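Local coordinates for protein TqaA (Penicillium aethiopicum, PDB 5DLK) that probably closes nonribosomal peptides into rings through its terminal condensation-like domain, the part held in this chain, which takes up phosphopantetheine-borne substrate, at residues T205-Y211 against M317-L323. Residues are numbered along the deposited sequence; the frame is centred on the assembly and turned at random. Where two conformers were deposited one is given.
Sequences TSDFAHY and MDNIESL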
ATOM      1  N   THR A 205     -10.991  15.218  10.583  1.00 48.67           N
ATOM      2  CA  THR A 205     -10.546  14.512   9.389  1.00 45.15           C
ATOM      3  C   THR A 205     -11.632  13.545   8.939  1.00 48.30           C
ATOM      4  O   THR A 205     -12.582  13.285   9.681  1.00 49.19           O
ATOM      5  CB  THR A 205      -9.236  13.738   9.652  1.00 46.43           C
ATOM      6  OG1 THR A 205      -8.731  13.190   8.424  1.00 48.98           O
ATOM      7  CG2 THR A 205      -9.486  12.618  10.653  1.00 37.44           C
ATOM      8  N   SER A 206     -11.493  13.012   7.729  1.00 47.24           N
ATOM      9  CA  SER A 206     -12.408  11.980   7.258  1.00 40.39           C
ATOM     10  C   SER A 206     -11.801  10.619   7.506  1.00 34.62           C
ATOM     11  O   SER A 206     -10.611  10.514   7.800  1.00 39.15           O
ATOM     12  CB  SER A 206     -12.722  12.164   5.777  1.00 40.41           C
ATOM     13  OG  SER A 206     -13.253  13.454   5.549  1.00 46.08           O
ATOM     14  N   ASP A 207     -12.608   9.569   7.425  1.00 32.53           N
ATOM     15  CA  ASP A 207     -12.023   8.240   7.549  1.00 35.04           C
ATOM     16  C   ASP A 207     -12.119   7.474   6.241  1.00 30.51           C
ATOM     17  O   ASP A 207     -12.625   7.989   5.239  1.00 29.22           O
ATOM     18  CB  ASP A 207     -12.658   7.439   8.686  1.00 31.28           C
ATOM     19  CG  ASP A 207     -14.158   7.305   8.566  1.00 34.18           C
ATOM     20  OD1 ASP A 207     -14.724   7.612   7.494  1.00 38.15           O
ATOM     21  OD2 ASP A 207     -14.780   6.860   9.560  1.00 40.05           O
ATOM     22  N   PHE A 208     -11.617   6.243   6.259  1.00 26.57           N
ATOM     23  CA  PHE A 208     -11.586   5.437   5.054  1.00 26.28           C
ATOM     24  C   PHE A 208     -12.998   5.090   4.587  1.00 26.25           C
ATOM     25  O   PHE A 208     -13.267   5.055   3.391  1.00 22.90           O
ATOM     26  CB  PHE A 208     -10.753   4.174   5.297  1.00 25.70           C
ATOM     27  CG  PHE A 208     -10.554   3.350   4.070  1.00 23.39           C
ATOM     28  CD1 PHE A 208      -9.845   3.859   2.991  1.00 26.44           C
ATOM     29  CD2 PHE A 208     -11.090   2.073   3.991  1.00 20.49           C
ATOM     30  CE1 PHE A 208      -9.673   3.104   1.847  1.00 22.99           C
ATOM     31  CE2 PHE A 208     -10.918   1.305   2.854  1.00 21.43           C
ATOM     32  CZ  PHE A 208     -10.211   1.819   1.782  1.00 19.37           C
ATOM     33  N   ALA A 209     -13.920   4.855   5.520  1.00 25.11           N
ATOM     34  CA  ALA A 209     -15.295   4.571   5.123  1.00 26.59           C
ATOM     35  C   ALA A 209     -15.862   5.706   4.256  1.00 24.79           C
ATOM     36  O   ALA A 209     -16.589   5.449   3.296  1.00 25.68           O
ATOM     37  CB  ALA A 209     -16.180   4.337   6.350  1.00 27.84           C
ATOM     38  N   HIS A 210     -15.499   6.950   4.556  0.51 24.94           N
ATOM     39  CA  HIS A 210     -16.020   8.092   3.798  0.51 26.78           C
ATOM     40  C   HIS A 210     -15.442   8.170   2.378  0.51 25.84           C
ATOM     41  O   HIS A 210     -16.065   8.700   1.464  0.51 23.58           O
ATOM     42  CB  HIS A 210     -15.741   9.388   4.551  0.51 28.67           C
ATOM     43  CG  HIS A 210     -16.370   9.432   5.907  0.51 30.26           C
ATOM     44  ND1 HIS A 210     -15.805  10.098   6.974  0.51 34.73           N
ATOM     45  CD2 HIS A 210     -17.508   8.866   6.375  0.51 31.19           C
ATOM     46  CE1 HIS A 210     -16.573   9.947   8.038  0.51 29.94           C
ATOM     47  NE2 HIS A 210     -17.613   9.205   7.701  0.51 29.70           N
ATOM     48  N   TYR A 211     -14.239   7.646   2.207  1.00 26.47           N
ATOM     49  CA  TYR A 211     -13.673   7.471   0.878  1.00 22.47           C
ATOM     50  C   TYR A 211     -14.521   6.492   0.075  1.00 23.76           C
ATOM     51  O   TYR A 211     -14.863   6.754  -1.087  1.00 24.98           O
ATOM     52  CB  TYR A 211     -12.233   6.972   1.004  1.00 24.39           C
ATOM     53  CG  TYR A 211     -11.527   6.694  -0.304  1.00 22.73           C
ATOM     54  CD1 TYR A 211     -10.940   7.718  -1.028  1.00 24.47           C
ATOM     55  CD2 TYR A 211     -11.421   5.395  -0.790  1.00 26.45           C
ATOM     56  CE1 TYR A 211     -10.265   7.461  -2.213  1.00 25.33           C
ATOM     57  CE2 TYR A 211     -10.768   5.131  -1.975  1.00 23.01           C
ATOM     58  CZ  TYR A 211     -10.192   6.169  -2.681  1.00 24.66           C
ATOM     59  OH  TYR A 211      -9.530   5.910  -3.859  1.00 26.41           O
ATOM     60  N   MET A 317     -12.643  15.133  -2.592  1.00 38.97           N
ATOM     61  CA  MET A 317     -13.356  14.980  -1.335  1.00 42.10           C
ATOM     62  C   MET A 317     -12.533  15.632  -0.243  1.00 43.34           C
ATOM     63  O   MET A 317     -11.308  15.727  -0.358  1.00 40.27           O
ATOM     64  CB  MET A 317     -13.639  13.499  -1.031  1.00 41.85           C
ATOM     65  CG  MET A 317     -12.573  12.748  -0.235  1.00 42.23           C
ATOM     66  SD  MET A 317     -13.033  11.011   0.044  1.00 37.18           S
ATOM     67  CE  MET A 317     -13.110  10.428  -1.639  1.00 42.25           C
ATOM     68  N   ASP A 318     -13.209  16.114   0.794  1.00 44.09           N
ATOM     69  CA  ASP A 318     -12.519  16.754   1.906  1.00 48.70           C
ATOM     70  C   ASP A 318     -11.562  15.771   2.559  1.00 41.40           C
ATOM     71  O   ASP A 318     -11.907  14.601   2.758  1.00 40.13           O
ATOM     72  CB  ASP A 318     -13.515  17.288   2.937  1.00 49.80           C
ATOM     73  CG  ASP A 318     -14.405  18.384   2.377  1.00 57.49           C
ATOM     74  OD1 ASP A 318     -13.956  19.113   1.466  1.00 57.84           O
ATOM     75  OD2 ASP A 318     -15.555  18.515   2.847  1.00 66.86           O
ATOM     76  N   ASN A 319     -10.360  16.256   2.862  1.00 40.75           N
ATOM     77  CA  ASN A 319      -9.324  15.485   3.553  1.00 43.54           C
ATOM     78  C   ASN A 319      -8.788  14.297   2.766  1.00 44.30           C
ATOM     79  O   ASN A 319      -8.163  13.407   3.344  1.00 39.65           O
ATOM     80  CB  ASN A 319      -9.839  14.990   4.906  1.00 45.86           C
ATOM     81  CG  ASN A 319     -10.351  16.112   5.772  1.00 44.29           C
ATOM     82  OD1 ASN A 319      -9.773  17.201   5.792  1.00 44.08           O
ATOM     83  ND2 ASN A 319     -11.447  15.863   6.480  1.00 44.31           N
ATOM     84  N   ILE A 320      -9.018  14.283   1.452  1.00 41.43           N
ATOM     85  CA  ILE A 320      -8.529  13.186   0.618  1.00 36.05           C
ATOM     86  C   ILE A 320      -7.009  13.042   0.765  1.00 37.81           C
ATOM     87  O   ILE A 320      -6.471  11.936   0.713  1.00 36.44           O
ATOM     88  CB  ILE A 320      -8.922  13.390  -0.878  1.00 35.15           C
ATOM     89  CG1 ILE A 320      -8.544  12.169  -1.723  1.00 38.81           C
ATOM     90  CG2 ILE A 320      -8.288  14.648  -1.452  1.00 32.75           C
ATOM     91  CD1 ILE A 320      -9.149  10.875  -1.239  1.00 33.92           C
ATOM     92  N   GLU A 321      -6.339  14.166   0.992  1.00 39.86           N
ATOM     93  CA  GLU A 321      -4.885  14.226   1.122  1.00 42.88           C
ATOM     94  C   GLU A 321      -4.370  13.607   2.417  1.00 39.17           C
ATOM     95  O   GLU A 321      -3.201  13.235   2.508  1.00 39.93           O
ATOM     96  CB  GLU A 321      -4.417  15.687   1.039  1.00 45.11           C
ATOM     97  CG  GLU A 321      -5.068  16.632   2.071  1.00 48.00           C
ATOM     98  CD  GLU A 321      -6.454  17.130   1.644  1.00 54.22           C
ATOM     99  OE1 GLU A 321      -6.812  16.967   0.457  1.00 54.72           O
ATOM    100  OE2 GLU A 321      -7.187  17.689   2.495  1.00 61.84           O
ATOM    101  N   SER A 322      -5.240  13.497   3.416  1.00 41.04           N
ATOM    102  CA  SER A 322      -4.778  13.149   4.754  1.00 41.49           C
ATOM    103  C   SER A 322      -5.552  12.020   5.452  1.00 38.67           C
ATOM    104  O   SER A 322      -5.127  11.561   6.513  1.00 39.54           O
ATOM    105  CB  SER A 322      -4.804  14.404   5.637  1.00 41.63           C
ATOM    106  OG  SER A 322      -6.125  14.892   5.781  1.00 44.05           O
ATOM    107  N   LEU A 323      -6.665  11.565   4.880  1.00 33.71           N
ATOM    108  CA  LEU A 323      -7.436  10.515   5.547  1.00 31.75           C
ATOM    109  C   LEU A 323      -6.609   9.237   5.588  1.00 29.62           C
ATOM    110  O   LEU A 323      -5.871   8.929   4.641  1.00 28.51           O
ATOM    111  CB  LEU A 323      -8.789  10.276   4.864  1.00 34.37           C
ATOM    112  CG  LEU A 323      -8.892   9.689   3.451  1.00 32.68           C
ATOM    113  CD1 LEU A 323      -9.020   8.175   3.490  1.00 30.50           C
ATOM    114  CD2 LEU A 323     -10.091  10.296   2.729  1.00 31.03           C
TER
HETATM  115  O   HOH W   1      -6.138  11.954   8.880  1.00 41.74           O
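A type II beta turn from Met317 to Ile320 meets the capped start of helix 208-218 in the condensation-like domain, near the phosphopantetheine site, unoccupied in this model, to which Asn311 belongs. At the polar end, Asn319 ND2 donates to Ser206 OG over 3.2 Å, at 154°, with the hydroxyl tilted from the amide plane of Asn319, while Asp318 O lies near the same hydroxyl. Water joins Thr205 OG1 to Ser322 O. Asn319 O takes the N-H groups of both Ser322 and Leu323, curling the chain behind the turn. Were Asn319 an alanine, Ser206 OG would probably lose its amide donor and a gap would open beside Thr205 CA. Leu323 lays CB 3.5 Å from Ser206 O and brings CD1 to the edge of the Phe208 ring. Deeper in, with CG anti to its backbone N (chi1 178°), Tyr211 presents CD1 to Met317 CE at 3.5 Å and its ring edge to Ile320 CD1; the bend of Met317 at chi3 (62°) turns CE onto Tyr211 CD1, while SD lies beside the ring in an oblique Met-aromatic contact. Tyr211 OH bonds to Gly312 O, and Asp207, N-cap through OD1 to His210 N, reaches Ser96 with OD2. The contact thus sets helix 208-218 against the loop linking strands 303-310 and 329-336.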